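Local coordinates for PA1221 (Pseudomonas aeruginosa, PDB 4DG8), which joins an AMP-binding domain of the ANL clan to a phosphopantetheine attachment domain and binds adenosine monophosphate, at residues S61-S66 / I97-H102; L69-P74 / P150-S155; R178-A183 / Y374-A379; L240-L245 / N265-L270; D271-G276 / L297-R302. One frame throughout, in Å; residues are numbered along the deposited sequence.

How the contacts relate
The five contacts fall into two clusters and one separate site. Contacts 1 and 2 share helix 55-72, with centres about 9 Å apart; where they touch, Tyr73 O of contact 2 probably accepts a hydrogen bond from His102 NE2 of contact 1, at 2.9 Å. Contacts 4 and 5, centres about 11 Å apart, meet by packing, for example Leu245 CD2 on Leu275 CD2 at 3.8 Å. Contact 3 stands alone, its centre about 25 Å from that of contact 1 and about 35 Å from that of contact 4. Contacts 4 and 5 are nested in the loop it closes. It lies close to the nucleotide: the side chain of Ile182 is about 6 Å from bound adenosine monophosphate.

Contact 1 (S61-S66 / I97-H102); sequences SAEQLS and ILLSGH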
# COMPACT_ATOMS: atom_id res chain seq x y z
N SER A 61 -10.43 -10.81 -21.82
CA SER A 61 -11.41 -9.94 -21.17
C SER A 61 -10.86 -8.52 -21.03
O SER A 61 -11.54 -7.53 -21.32
CB SER A 61 -11.83 -10.52 -19.82
OG SER A 61 -12.39 -11.81 -19.97
N ALA A 62 -9.61 -8.43 -20.60
CA ALA A 62 -8.95 -7.15 -20.41
C ALA A 62 -8.73 -6.42 -21.73
O ALA A 62 -8.86 -5.21 -21.79
CB ALA A 62 -7.62 -7.33 -19.65
N GLU A 63 -8.39 -7.14 -22.79
CA GLU A 63 -8.26 -6.54 -24.12
C GLU A 63 -9.60 -5.94 -24.55
O GLU A 63 -9.65 -4.80 -25.03
CB GLU A 63 -7.75 -7.55 -25.16
CG GLU A 63 -6.27 -7.91 -25.01
CD GLU A 63 -5.72 -8.76 -26.16
OE1 GLU A 63 -6.45 -9.62 -26.71
OE2 GLU A 63 -4.55 -8.55 -26.54
N GLN A 64 -10.69 -6.68 -24.35
CA GLN A 64 -12.02 -6.16 -24.71
C GLN A 64 -12.41 -4.88 -23.94
O GLN A 64 -12.83 -3.85 -24.53
CB GLN A 64 -13.08 -7.25 -24.52
CG GLN A 64 -14.46 -6.82 -24.96
CD GLN A 64 -15.49 -7.91 -24.77
OE1 GLN A 64 -15.15 -9.06 -24.49
NE2 GLN A 64 -16.76 -7.55 -24.90
N LEU A 65 -12.25 -4.94 -22.62
CA LEU A 65 -12.50 -3.76 -21.81
C LEU A 65 -11.60 -2.60 -22.26
O LEU A 65 -12.03 -1.44 -22.29
CB LEU A 65 -12.28 -4.08 -20.32
CG LEU A 65 -12.47 -2.90 -19.37
CD1 LEU A 65 -13.83 -2.25 -19.62
CD2 LEU A 65 -12.35 -3.36 -17.91
N SER A 66 -10.36 -2.91 -22.62
CA SER A 66 -9.43 -1.89 -23.08
C SER A 66 -9.95 -1.28 -24.37
O SER A 66 -9.73 -0.11 -24.64
CB SER A 66 -8.02 -2.45 -23.26
OG SER A 66 -7.16 -1.51 -23.89
N ILE A 97 -7.02 -1.12 -17.92
CA ILE A 97 -6.54 0.24 -17.72
C ILE A 97 -5.08 0.33 -18.13
O ILE A 97 -4.72 1.18 -18.95
CB ILE A 97 -6.75 0.74 -16.28
CG1 ILE A 97 -8.21 1.10 -16.06
CG2 ILE A 97 -5.90 2.00 -16.02
CD1 ILE A 97 -8.68 0.98 -14.60
N LEU A 98 -4.25 -0.57 -17.62
CA LEU A 98 -2.83 -0.53 -18.01
C LEU A 98 -2.58 -0.72 -19.51
O LEU A 98 -1.75 -0.03 -20.10
CB LEU A 98 -2.02 -1.55 -17.20
CG LEU A 98 -2.06 -1.33 -15.69
CD1 LEU A 98 -1.07 -2.28 -15.07
CD2 LEU A 98 -1.73 0.12 -15.33
N LEU A 99 -3.30 -1.67 -20.10
CA LEU A 99 -3.25 -1.94 -21.54
C LEU A 99 -3.57 -0.71 -22.38
O LEU A 99 -3.07 -0.58 -23.51
CB LEU A 99 -4.26 -3.02 -21.91
CG LEU A 99 -3.88 -4.49 -21.64
CD1 LEU A 99 -5.11 -5.43 -21.82
CD2 LEU A 99 -2.74 -4.90 -22.56
N SER A 100 -4.44 0.15 -21.84
CA SER A 100 -4.86 1.37 -22.54
C SER A 100 -3.89 2.55 -22.40
O SER A 100 -4.13 3.62 -22.96
CB SER A 100 -6.24 1.79 -22.03
OG SER A 100 -7.14 0.70 -22.10
N GLY A 101 -2.80 2.37 -21.66
CA GLY A 101 -1.86 3.46 -21.43
C GLY A 101 -2.36 4.36 -20.31
O GLY A 101 -1.77 5.40 -20.00
N HIS A 102 -3.44 3.95 -19.67
CA HIS A 102 -3.99 4.74 -18.58
C HIS A 102 -3.51 4.22 -17.22
O HIS A 102 -2.84 3.19 -17.15
CB HIS A 102 -5.52 4.74 -18.70
CG HIS A 102 -6.01 5.28 -20.00
ND1 HIS A 102 -5.37 6.31 -20.66
CD2 HIS A 102 -7.05 4.92 -20.79
CE1 HIS A 102 -6.01 6.57 -21.79
NE2 HIS A 102 -7.03 5.74 -21.89
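Leu99, the last helical residue of 88-99, reaches across to helix 55-72 and lays one methyl against it. Leu99 CD1 is 3.8 Å from Ala62 CB and equally close to the backbone at Glu63 N, while its CB backs onto the hydroxyl end of Ser66. With CG anti to the carbonyl carbon (chi1 -79°), the branch is turned along the facing helix, and Val30 of helix 29-39 also touches the leucine. One turn beyond Ala62, the packing gives way to a polar pair. Ser66 OG donates to Ser100 OG at 2.8 Å, where the two backbones are nearest, with Ser66 CA and Ser100 CA 5.6 Å apart. Ser100 OG in turn bonds to Ala96 O of helix 88-99, the helix it follows, so this hydroxyl links the two helices. Immediately afterwards Gly101, at positive phi, ends the helix in a Schellman motif, with Gly101 N bonded to Leu98 O and His102 N to Ile97 O. The contact is thus apolar at one end and hydroxylic at the other. The buried hydroxyls form a relay, Ser66 OG to Ser100 OG to Ala96 O, so the polar groups at this buried junction have partners.

Contact 2 (L69-P74 / P150-S155); sequences LLEHYP and PAAPAS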
# COMPACT_ATOMS: atom_id res chain seq x y z
N LEU A 69 -12.26 1.34 -23.11
CA LEU A 69 -11.52 2.45 -22.52
C LEU A 69 -10.88 3.33 -23.60
O LEU A 69 -10.91 4.56 -23.53
CB LEU A 69 -10.44 1.94 -21.56
CG LEU A 69 -10.92 1.09 -20.39
CD1 LEU A 69 -9.73 0.76 -19.47
CD2 LEU A 69 -12.03 1.82 -19.62
N LEU A 70 -10.27 2.69 -24.59
CA LEU A 70 -9.61 3.43 -25.66
C LEU A 70 -10.63 4.17 -26.50
O LEU A 70 -10.34 5.25 -27.00
CB LEU A 70 -8.77 2.50 -26.53
CG LEU A 70 -7.50 2.09 -25.79
CD1 LEU A 70 -6.73 1.00 -26.51
CD2 LEU A 70 -6.62 3.32 -25.50
N GLU A 71 -11.82 3.59 -26.65
CA GLU A 71 -12.87 4.30 -27.37
C GLU A 71 -13.22 5.62 -26.68
O GLU A 71 -13.39 6.64 -27.34
CB GLU A 71 -14.12 3.44 -27.56
CG GLU A 71 -15.27 4.26 -28.13
CD GLU A 71 -16.48 3.42 -28.51
OE1 GLU A 71 -16.89 2.55 -27.71
OE2 GLU A 71 -17.01 3.65 -29.62
N HIS A 72 -13.33 5.60 -25.35
CA HIS A 72 -13.57 6.84 -24.61
C HIS A 72 -12.31 7.72 -24.47
O HIS A 72 -12.39 8.94 -24.55
CB HIS A 72 -14.14 6.57 -23.22
CG HIS A 72 -15.49 5.92 -23.23
ND1 HIS A 72 -15.83 4.92 -24.11
CD2 HIS A 72 -16.58 6.13 -22.46
CE1 HIS A 72 -17.07 4.54 -23.89
NE2 HIS A 72 -17.55 5.26 -22.89
N TYR A 73 -11.16 7.10 -24.23
CA TYR A 73 -9.92 7.85 -24.03
C TYR A 73 -8.80 7.32 -24.94
O TYR A 73 -7.98 6.51 -24.53
CB TYR A 73 -9.52 7.84 -22.54
CG TYR A 73 -10.64 8.37 -21.67
CD1 TYR A 73 -10.86 9.73 -21.54
CD2 TYR A 73 -11.52 7.50 -21.03
CE1 TYR A 73 -11.90 10.22 -20.79
CE2 TYR A 73 -12.58 7.98 -20.27
CZ TYR A 73 -12.76 9.34 -20.15
OH TYR A 73 -13.81 9.85 -19.40
N PRO A 74 -8.78 7.79 -26.20
CA PRO A 74 -7.89 7.24 -27.23
C PRO A 74 -6.40 7.57 -27.05
O PRO A 74 -5.55 6.87 -27.60
CB PRO A 74 -8.44 7.83 -28.53
CG PRO A 74 -9.14 9.10 -28.11
CD PRO A 74 -9.67 8.84 -26.73
N PRO A 150 -21.23 -1.24 -23.02
CA PRO A 150 -21.54 -1.45 -24.43
C PRO A 150 -20.33 -1.94 -25.23
O PRO A 150 -19.18 -1.69 -24.84
CB PRO A 150 -21.95 -0.05 -24.90
CG PRO A 150 -21.14 0.86 -24.05
CD PRO A 150 -21.04 0.19 -22.71
N ALA A 151 -20.60 -2.62 -26.34
CA ALA A 151 -19.55 -3.12 -27.22
C ALA A 151 -18.69 -1.99 -27.80
O ALA A 151 -19.19 -0.91 -28.11
CB ALA A 151 -20.17 -3.95 -28.36
N ALA A 152 -17.39 -2.24 -27.95
CA ALA A 152 -16.53 -1.28 -28.62
C ALA A 152 -15.78 -1.96 -29.75
O ALA A 152 -15.60 -3.17 -29.74
CB ALA A 152 -15.57 -0.62 -27.64
N PRO A 153 -15.34 -1.17 -30.75
CA PRO A 153 -14.58 -1.72 -31.88
C PRO A 153 -13.27 -2.32 -31.38
O PRO A 153 -12.62 -1.69 -30.53
CB PRO A 153 -14.28 -0.48 -32.74
CG PRO A 153 -15.22 0.58 -32.26
CD PRO A 153 -15.45 0.29 -30.81
N ALA A 154 -12.88 -3.49 -31.88
CA ALA A 154 -11.63 -4.09 -31.42
C ALA A 154 -10.46 -3.19 -31.80
O ALA A 154 -10.30 -2.82 -32.96
CB ALA A 154 -11.45 -5.47 -32.02
N SER A 155 -9.65 -2.81 -30.81
CA SER A 155 -8.58 -1.86 -31.04
C SER A 155 -7.66 -2.32 -32.16
O SER A 155 -7.17 -3.45 -32.14
CB SER A 155 -7.76 -1.61 -29.77
OG SER A 155 -6.61 -0.84 -30.06
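Glu71 brings its carboxylate against the methyl of Ala152 and the CD edge of Pro153. OE1 of Glu71 stands 3.4 Å from Ala152 CB, and OE2 of Glu71 is 3.9 Å from Pro153 CD, so each oxygen meets a different residue. The glutamate holds CG anti to its backbone N (chi1 171°) and stays extended through CD, which carries the acid from the last turn of helix 55-72 out to the facing loop; the two side chains, Glu71 and Pro153, run at about a right angle to each other. The backbones keep well apart, with Glu71 CA and Ala152 CA 6.8 Å from each other, so the side chains have to bridge the space between them. At the other end Leu70 points its CD1 methyl at the hydroxyl of Ser155, with Leu70 CD1 4.0 Å from Ser155 OG, a touch of carbon on oxygen and nothing stronger. Leu70 is also packed on Arg158 and Pro159, just further along the same loop.

Segment 150-155 has no regular secondary structure, but its backbone is extended throughout, two prolines included, and it runs past the helix between strands 143-145 and 166-172. A polar tie to the helix lies one turn earlier, where Ser155 N bonds to Asp67 OD1; Pro150 meanwhile rests on Tyr68.

Across the two segments themselves there is neither a hydrogen bond nor a salt bridge. The carboxylate faces C-H groups, of which those on Pro153 CD, next to the amide nitrogen, are probably slightly polarised. Such a surface contact implies weak, shape-based apposition, with the charge of Glu71 probably left largely to solvent.

Contact 3 (R178-A183 / Y374-A379); sequences RPKAIA and YRNDAA
Ile182 and Tyr374 form an antiparallel non-hydrogen-bonded pair, with their CA atoms 4.7 Å apart, and next to it Arg375 N donates to Ala181 O at 2.6 Å before the chain leaves in a type I turn from Tyr374 to Asp377. On the face of the pair, Ile182 and the tyrosine ring lie side by side and point the same way, Ile182 CG1 being 3.6 Å from Tyr374 CE1. Lys180 CB approaches the same ring at CD1, and the phenol OH is bonded to Glu313.

The turn follows the edge strand of the seven-stranded sheet: strand 180-185 pairs antiparallel with 166-172 on its inner side and with the short outermost strand 373-374 on the other. Asn376 prolongs this pairing with its amide. Its CG sits between the backbone N and carbonyl carbon (chi1 71°), which turns the amide onto the strand. ND2 of Asn376 gives to Pro179 O at 3.1 Å, in the carbonyl plane, and also bonds Gln122 OE1. OD1 of Asn376 accepts from Ala181 N at 2.9 Å along an almost straight N-H (176°), although the donor stands well above the carbonyl plane.

Asp377, the N-cap of helix 378-384, takes a salt bridge from Lys180: Lys180 NZ reaches Asp377 OD2 at 2.8 Å from the anti side, 32° out of the carboxylate plane. The same oxygen is shared with Arg380 NE.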
# COMPACT_ATOMS: atom_id res chain seq x y z
N ARG A 178 -3.88 17.98 3.41
CA ARG A 178 -4.38 17.74 2.06
C ARG A 178 -3.79 16.48 1.45
O ARG A 178 -2.56 16.29 1.41
CB ARG A 178 -4.14 18.94 1.16
CG ARG A 178 -5.02 20.11 1.54
CD ARG A 178 -4.69 21.32 0.70
NE ARG A 178 -5.51 22.46 1.10
CZ ARG A 178 -6.64 22.81 0.50
NH1 ARG A 178 -7.09 22.10 -0.54
NH2 ARG A 178 -7.33 23.86 0.92
N PRO A 179 -4.66 15.58 0.98
CA PRO A 179 -4.23 14.31 0.39
C PRO A 179 -3.29 14.54 -0.81
O PRO A 179 -3.59 15.35 -1.69
CB PRO A 179 -5.54 13.66 -0.05
CG PRO A 179 -6.54 14.80 -0.15
CD PRO A 179 -6.12 15.77 0.91
N LYS A 180 -2.17 13.84 -0.82
CA LYS A 180 -1.20 13.98 -1.89
C LYS A 180 -1.21 12.74 -2.80
O LYS A 180 -1.13 11.60 -2.32
CB LYS A 180 0.19 14.24 -1.32
CG LYS A 180 0.25 15.46 -0.41
CD LYS A 180 -0.27 16.72 -1.12
CE LYS A 180 -0.20 17.95 -0.22
NZ LYS A 180 -0.55 19.25 -0.91
N ALA A 181 -1.31 12.96 -4.10
CA ALA A 181 -1.40 11.85 -5.04
C ALA A 181 -0.02 11.39 -5.50
O ALA A 181 0.70 12.14 -6.15
CB ALA A 181 -2.24 12.25 -6.23
N ILE A 182 0.32 10.14 -5.18
CA ILE A 182 1.60 9.56 -5.60
C ILE A 182 1.46 8.78 -6.89
O ILE A 182 0.74 7.79 -6.94
CB ILE A 182 2.19 8.66 -4.49
CG1 ILE A 182 2.53 9.51 -3.26
CG2 ILE A 182 3.42 7.88 -5.00
CD1 ILE A 182 2.78 8.68 -1.97
N ALA A 183 2.11 9.23 -7.96
CA ALA A 183 1.99 8.51 -9.23
C ALA A 183 3.13 7.54 -9.38
O ALA A 183 4.30 7.93 -9.45
CB ALA A 183 1.91 9.46 -10.43
N TYR A 374 4.37 13.75 -6.80
CA TYR A 374 3.02 13.96 -6.30
C TYR A 374 2.25 14.61 -7.42
O TYR A 374 2.50 15.76 -7.77
CB TYR A 374 3.02 14.87 -5.07
CG TYR A 374 3.80 14.27 -3.94
CD1 TYR A 374 3.32 13.15 -3.25
CD2 TYR A 374 5.03 14.80 -3.57
CE1 TYR A 374 4.05 12.59 -2.22
CE2 TYR A 374 5.76 14.24 -2.54
CZ TYR A 374 5.26 13.13 -1.87
OH TYR A 374 5.99 12.59 -0.84
N ARG A 375 1.31 13.85 -7.97
CA ARG A 375 0.66 14.23 -9.22
C ARG A 375 -0.00 15.59 -9.06
O ARG A 375 -0.05 16.40 -9.99
CB ARG A 375 -0.36 13.16 -9.60
CG ARG A 375 -0.96 13.34 -10.98
CD ARG A 375 0.02 12.94 -12.09
NE ARG A 375 -0.69 12.95 -13.35
CZ ARG A 375 -0.16 12.74 -14.55
NH1 ARG A 375 1.14 12.48 -14.69
NH2 ARG A 375 -0.95 12.77 -15.62
N ASN A 376 -0.51 15.84 -7.86
CA ASN A 376 -1.20 17.07 -7.53
C ASN A 376 -0.42 18.14 -6.76
O ASN A 376 -1.01 19.15 -6.35
CB ASN A 376 -2.52 16.75 -6.81
CG ASN A 376 -2.29 16.23 -5.42
OD1 ASN A 376 -1.23 15.66 -5.12
ND2 ASN A 376 -3.28 16.44 -4.54
N ASP A 377 0.86 17.91 -6.46
CA ASP A 377 1.65 18.95 -5.79
C ASP A 377 3.06 19.07 -6.39
O ASP A 377 3.96 18.31 -6.01
CB ASP A 377 1.76 18.58 -4.31
CG ASP A 377 2.24 19.73 -3.42
OD1 ASP A 377 2.94 20.64 -3.90
OD2 ASP A 377 1.89 19.70 -2.22
N ALA A 378 3.28 20.09 -7.20
CA ALA A 378 4.54 20.22 -7.93
C ALA A 378 5.64 20.66 -6.97
O ALA A 378 6.76 20.14 -7.01
CB ALA A 378 4.40 21.23 -9.08
N ALA A 379 5.33 21.64 -6.13
CA ALA A 379 6.29 22.17 -5.16
C ALA A 379 6.79 21.05 -4.26
O ALA A 379 7.99 20.92 -4.02
CB ALA A 379 5.66 23.26 -4.32

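Contact 4 (L240-L245 / N265-L270); sequences LDPGVL and NTLVDL
The N-terminus of helix 242-250, opened by Pro242 just after an N-cap aspartate, packs against helix 261-270 mainly through Leu267. One methyl of this leucine sits on the start of the helix: Leu267 CD2 is 3.6 Å from Asp241 C and 3.7 Å from Pro242 CD. The other, Leu267 CD1, meets Leu245 CD2 at 4.1 Å, with the two leucines crossing at about a right angle. Leu267 thus straddles the first turn, one branch on the proline and one on the residue three positions later. Its CG lies anti to the carbonyl carbon (chi1 -65°), which sends the fork across to the other helix. One turn further on, Leu270 CD1 touches the CG-CD edge of the proline ring, 4.0 Å from Pro242 CG. The turn that receives these methyls is held by its cap, Asp241 OD1 accepting from Val244 N at 2.8 Å with a nearly straight N-H (172°). The side chains that meet across the segments are all apolar. Beneath, Leu267 rests on Leu259 of strand 256-260, while Leu245 reaches Leu208 of strand 206-209. These strands are edges of two different sheets, and Val268 of helix 261-270 packs on Arg295 and Ala296 of helix 290-299.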
# COMPACT_ATOMS: atom_id res chain seq x y z
N LEU A 240 -10.20 -10.84 6.75
CA LEU A 240 -9.19 -11.86 6.98
C LEU A 240 -9.00 -12.11 8.48
O LEU A 240 -8.73 -11.20 9.25
CB LEU A 240 -7.87 -11.48 6.32
CG LEU A 240 -6.91 -12.67 6.24
CD1 LEU A 240 -7.37 -13.65 5.17
CD2 LEU A 240 -5.50 -12.22 5.97
N ASP A 241 -9.16 -13.37 8.86
CA ASP A 241 -8.97 -13.84 10.23
C ASP A 241 -8.41 -15.27 10.11
O ASP A 241 -8.12 -15.71 9.01
CB ASP A 241 -10.28 -13.78 11.04
CG ASP A 241 -11.36 -14.68 10.49
OD1 ASP A 241 -11.05 -15.63 9.72
OD2 ASP A 241 -12.54 -14.44 10.84
N PRO A 242 -8.24 -15.98 11.24
CA PRO A 242 -7.61 -17.31 11.13
C PRO A 242 -8.41 -18.29 10.29
O PRO A 242 -7.83 -19.04 9.51
CB PRO A 242 -7.57 -17.80 12.57
CG PRO A 242 -7.50 -16.54 13.40
CD PRO A 242 -8.37 -15.54 12.64
N GLY A 243 -9.73 -18.28 10.45
CA GLY A 243 -10.59 -19.19 9.71
C GLY A 243 -10.55 -18.91 8.22
O GLY A 243 -10.33 -19.81 7.41
N VAL A 244 -10.77 -17.64 7.86
CA VAL A 244 -10.74 -17.24 6.45
C VAL A 244 -9.38 -17.52 5.80
O VAL A 244 -9.31 -18.02 4.68
CB VAL A 244 -11.15 -15.75 6.25
CG1 VAL A 244 -10.92 -15.30 4.82
CG2 VAL A 244 -12.62 -15.52 6.66
N LEU A 245 -8.29 -17.23 6.51
CA LEU A 245 -6.95 -17.53 5.98
C LEU A 245 -6.78 -19.04 5.77
O LEU A 245 -6.30 -19.48 4.71
CB LEU A 245 -5.84 -17.01 6.91
CG LEU A 245 -4.43 -17.26 6.38
CD1 LEU A 245 -4.29 -16.72 4.94
CD2 LEU A 245 -3.32 -16.68 7.32
N ASN A 265 0.46 -10.05 13.88
CA ASN A 265 0.52 -10.24 15.33
C ASN A 265 -0.77 -10.86 15.88
O ASN A 265 -0.73 -11.78 16.71
CB ASN A 265 0.78 -8.90 16.02
CG ASN A 265 2.14 -8.34 15.69
OD1 ASN A 265 2.98 -9.06 15.16
ND2 ASN A 265 2.37 -7.07 16.02
N THR A 266 -1.91 -10.35 15.43
CA THR A 266 -3.21 -10.88 15.84
C THR A 266 -3.41 -12.34 15.46
O THR A 266 -3.82 -13.16 16.28
CB THR A 266 -4.35 -10.05 15.24
OG1 THR A 266 -4.12 -8.68 15.55
CG2 THR A 266 -5.69 -10.46 15.83
N LEU A 267 -3.12 -12.66 14.20
CA LEU A 267 -3.29 -14.02 13.72
C LEU A 267 -2.39 -14.93 14.53
O LEU A 267 -2.78 -16.03 14.92
CB LEU A 267 -2.97 -14.12 12.23
CG LEU A 267 -3.88 -13.35 11.27
CD1 LEU A 267 -3.39 -13.51 9.84
CD2 LEU A 267 -5.32 -13.81 11.39
N VAL A 268 -1.18 -14.45 14.83
CA VAL A 268 -0.23 -15.26 15.57
C VAL A 268 -0.65 -15.48 17.02
O VAL A 268 -0.47 -16.58 17.53
CB VAL A 268 1.20 -14.69 15.47
CG1 VAL A 268 2.11 -15.35 16.50
CG2 VAL A 268 1.73 -14.92 14.07
N ASP A 269 -1.20 -14.44 17.67
CA ASP A 269 -1.76 -14.50 19.03
C ASP A 269 -2.90 -15.50 19.12
O ASP A 269 -2.98 -16.30 20.06
CB ASP A 269 -2.40 -13.15 19.42
CG ASP A 269 -1.39 -12.08 19.85
OD1 ASP A 269 -0.25 -12.42 20.20
OD2 ASP A 269 -1.78 -10.88 19.86
N LEU A 270 -3.83 -15.39 18.17
CA LEU A 270 -5.04 -16.19 18.16
C LEU A 270 -4.83 -17.66 17.77
O LEU A 270 -5.30 -18.56 18.43
CB LEU A 270 -6.02 -15.60 17.15
CG LEU A 270 -6.73 -14.29 17.51
CD1 LEU A 270 -7.63 -13.84 16.35
CD2 LEU A 270 -7.54 -14.47 18.76

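Contact 5 (D271-G276 / L297-R302); sequences DPDCLG and LLRHPR
His300 is gripped closely by the turn 272-275, whereas Arg299 and Asp273 meet on the outer, more exposed side. His300 NE2 donates to Pro272 O at 2.7 Å with an N-H...O angle of 162°; the acceptor lies near the ring plane, but the donor stands well above the plane of the carbonyl. Leu275 CB sits over one face in a CH-pi contact, 4.3 Å from the centroid of the His300 ring. The opposite face carries Arg299 CG, 3.7 Å above the plane of the His300 ring and offset toward the rim. The ring is therefore flanked on both faces and tied at its edge.

Segment 271-276 follows helix 261-270 and 297-302 ends helix 290-299, in successive beta-alpha-beta crossovers: the short 3-10 turn leads back toward strand 280-284, and His300 marks the exit toward strand 304-309.

The solvent side is a lopsided salt bridge. Arg299 NE gives to the syn lone pair of Asp273 OD1 at 2.7 Å, almost straight at 172°, while Arg299 NH2 to Asp273 OD2 is only a weak bond of 3.4 Å. Carboxylate and guanidinium are nearly coplanar, 24° apart. A bend at chi2 brings the arginine to this acid, whose side chain also touches Arg246 of helix 242-250.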
# COMPACT_ATOMS: atom_id res chain seq x y z
N ASP A 271 -4.24 -17.87 16.60
CA ASP A 271 -4.10 -19.20 16.03
C ASP A 271 -2.87 -19.29 15.12
O ASP A 271 -3.00 -19.22 13.90
CB ASP A 271 -5.38 -19.56 15.28
CG ASP A 271 -5.26 -20.87 14.52
OD1 ASP A 271 -4.43 -21.72 14.89
OD2 ASP A 271 -6.02 -21.05 13.55
N PRO A 272 -1.68 -19.41 15.71
CA PRO A 272 -0.46 -19.38 14.91
C PRO A 272 -0.44 -20.49 13.86
O PRO A 272 0.26 -20.34 12.87
CB PRO A 272 0.65 -19.60 15.95
CG PRO A 272 -0.02 -20.29 17.07
CD PRO A 272 -1.40 -19.70 17.13
N ASP A 273 -1.17 -21.59 14.07
CA ASP A 273 -1.25 -22.62 13.04
C ASP A 273 -2.01 -22.16 11.79
O ASP A 273 -1.97 -22.87 10.78
CB ASP A 273 -1.86 -23.93 13.56
CG ASP A 273 -0.90 -24.73 14.43
OD1 ASP A 273 0.31 -24.40 14.48
OD2 ASP A 273 -1.35 -25.71 15.06
N CYS A 274 -2.69 -21.01 11.81
CA CYS A 274 -3.42 -20.60 10.60
C CYS A 274 -2.48 -20.24 9.44
O CYS A 274 -2.91 -20.12 8.29
CB CYS A 274 -4.41 -19.47 10.87
SG CYS A 274 -3.70 -17.83 11.04
N LEU A 275 -1.21 -20.09 9.74
CA LEU A 275 -0.24 -19.78 8.70
C LEU A 275 0.20 -21.04 7.94
O LEU A 275 0.79 -20.93 6.86
CB LEU A 275 0.98 -19.08 9.29
CG LEU A 275 0.65 -17.83 10.11
CD1 LEU A 275 1.92 -17.28 10.75
CD2 LEU A 275 -0.11 -16.78 9.27
N GLY A 276 -0.09 -22.21 8.51
CA GLY A 276 0.37 -23.47 7.94
C GLY A 276 0.02 -23.59 6.46
O GLY A 276 -1.11 -23.32 6.06
N LEU A 297 7.82 -18.18 13.84
CA LEU A 297 8.90 -18.99 13.27
C LEU A 297 9.21 -20.25 14.07
O LEU A 297 9.57 -21.29 13.49
CB LEU A 297 10.15 -18.15 13.01
CG LEU A 297 9.92 -17.13 11.90
CD1 LEU A 297 11.20 -16.39 11.58
CD2 LEU A 297 9.36 -17.82 10.66
N LEU A 298 9.06 -20.16 15.39
CA LEU A 298 9.24 -21.34 16.24
C LEU A 298 8.14 -22.36 15.96
O LEU A 298 8.36 -23.55 16.12
CB LEU A 298 9.28 -20.96 17.72
CG LEU A 298 10.54 -20.17 18.10
CD1 LEU A 298 10.51 -19.69 19.56
CD2 LEU A 298 11.79 -21.02 17.84
N ARG A 299 6.95 -21.90 15.56
CA ARG A 299 5.91 -22.86 15.14
C ARG A 299 6.08 -23.40 13.69
O ARG A 299 5.74 -24.54 13.38
CB ARG A 299 4.52 -22.25 15.34
CG ARG A 299 3.37 -23.22 15.17
CD ARG A 299 3.47 -24.39 16.15
NE ARG A 299 2.44 -25.39 15.88
CZ ARG A 299 2.46 -26.64 16.33
NH1 ARG A 299 3.49 -27.07 17.06
NH2 ARG A 299 1.46 -27.46 16.03
N HIS A 300 6.60 -22.56 12.79
CA HIS A 300 6.76 -22.89 11.37
C HIS A 300 8.20 -22.66 10.95
O HIS A 300 8.51 -21.63 10.36
CB HIS A 300 5.85 -22.01 10.50
CG HIS A 300 4.41 -22.01 10.93
ND1 HIS A 300 3.50 -22.94 10.49
CD2 HIS A 300 3.74 -21.20 11.79
CE1 HIS A 300 2.33 -22.71 11.05
NE2 HIS A 300 2.44 -21.66 11.84
N PRO A 301 9.10 -23.60 11.27
CA PRO A 301 10.53 -23.38 11.00
C PRO A 301 10.92 -23.39 9.51
O PRO A 301 11.98 -22.88 9.16
CB PRO A 301 11.22 -24.51 11.77
CG PRO A 301 10.19 -25.58 11.88
CD PRO A 301 8.85 -24.88 11.96
N ARG A 302 10.08 -23.96 8.64
CA ARG A 302 10.37 -23.98 7.21
C ARG A 302 9.76 -22.78 6.48
O ARG A 302 9.95 -22.60 5.28
CB ARG A 302 9.86 -25.28 6.58
CG ARG A 302 10.56 -26.57 7.02
CD ARG A 302 9.81 -27.79 6.47
NE ARG A 302 8.49 -27.91 7.09
CZ ARG A 302 8.28 -28.43 8.30
NH1 ARG A 302 9.31 -28.88 9.01
NH2 ARG A 302 7.05 -28.49 8.80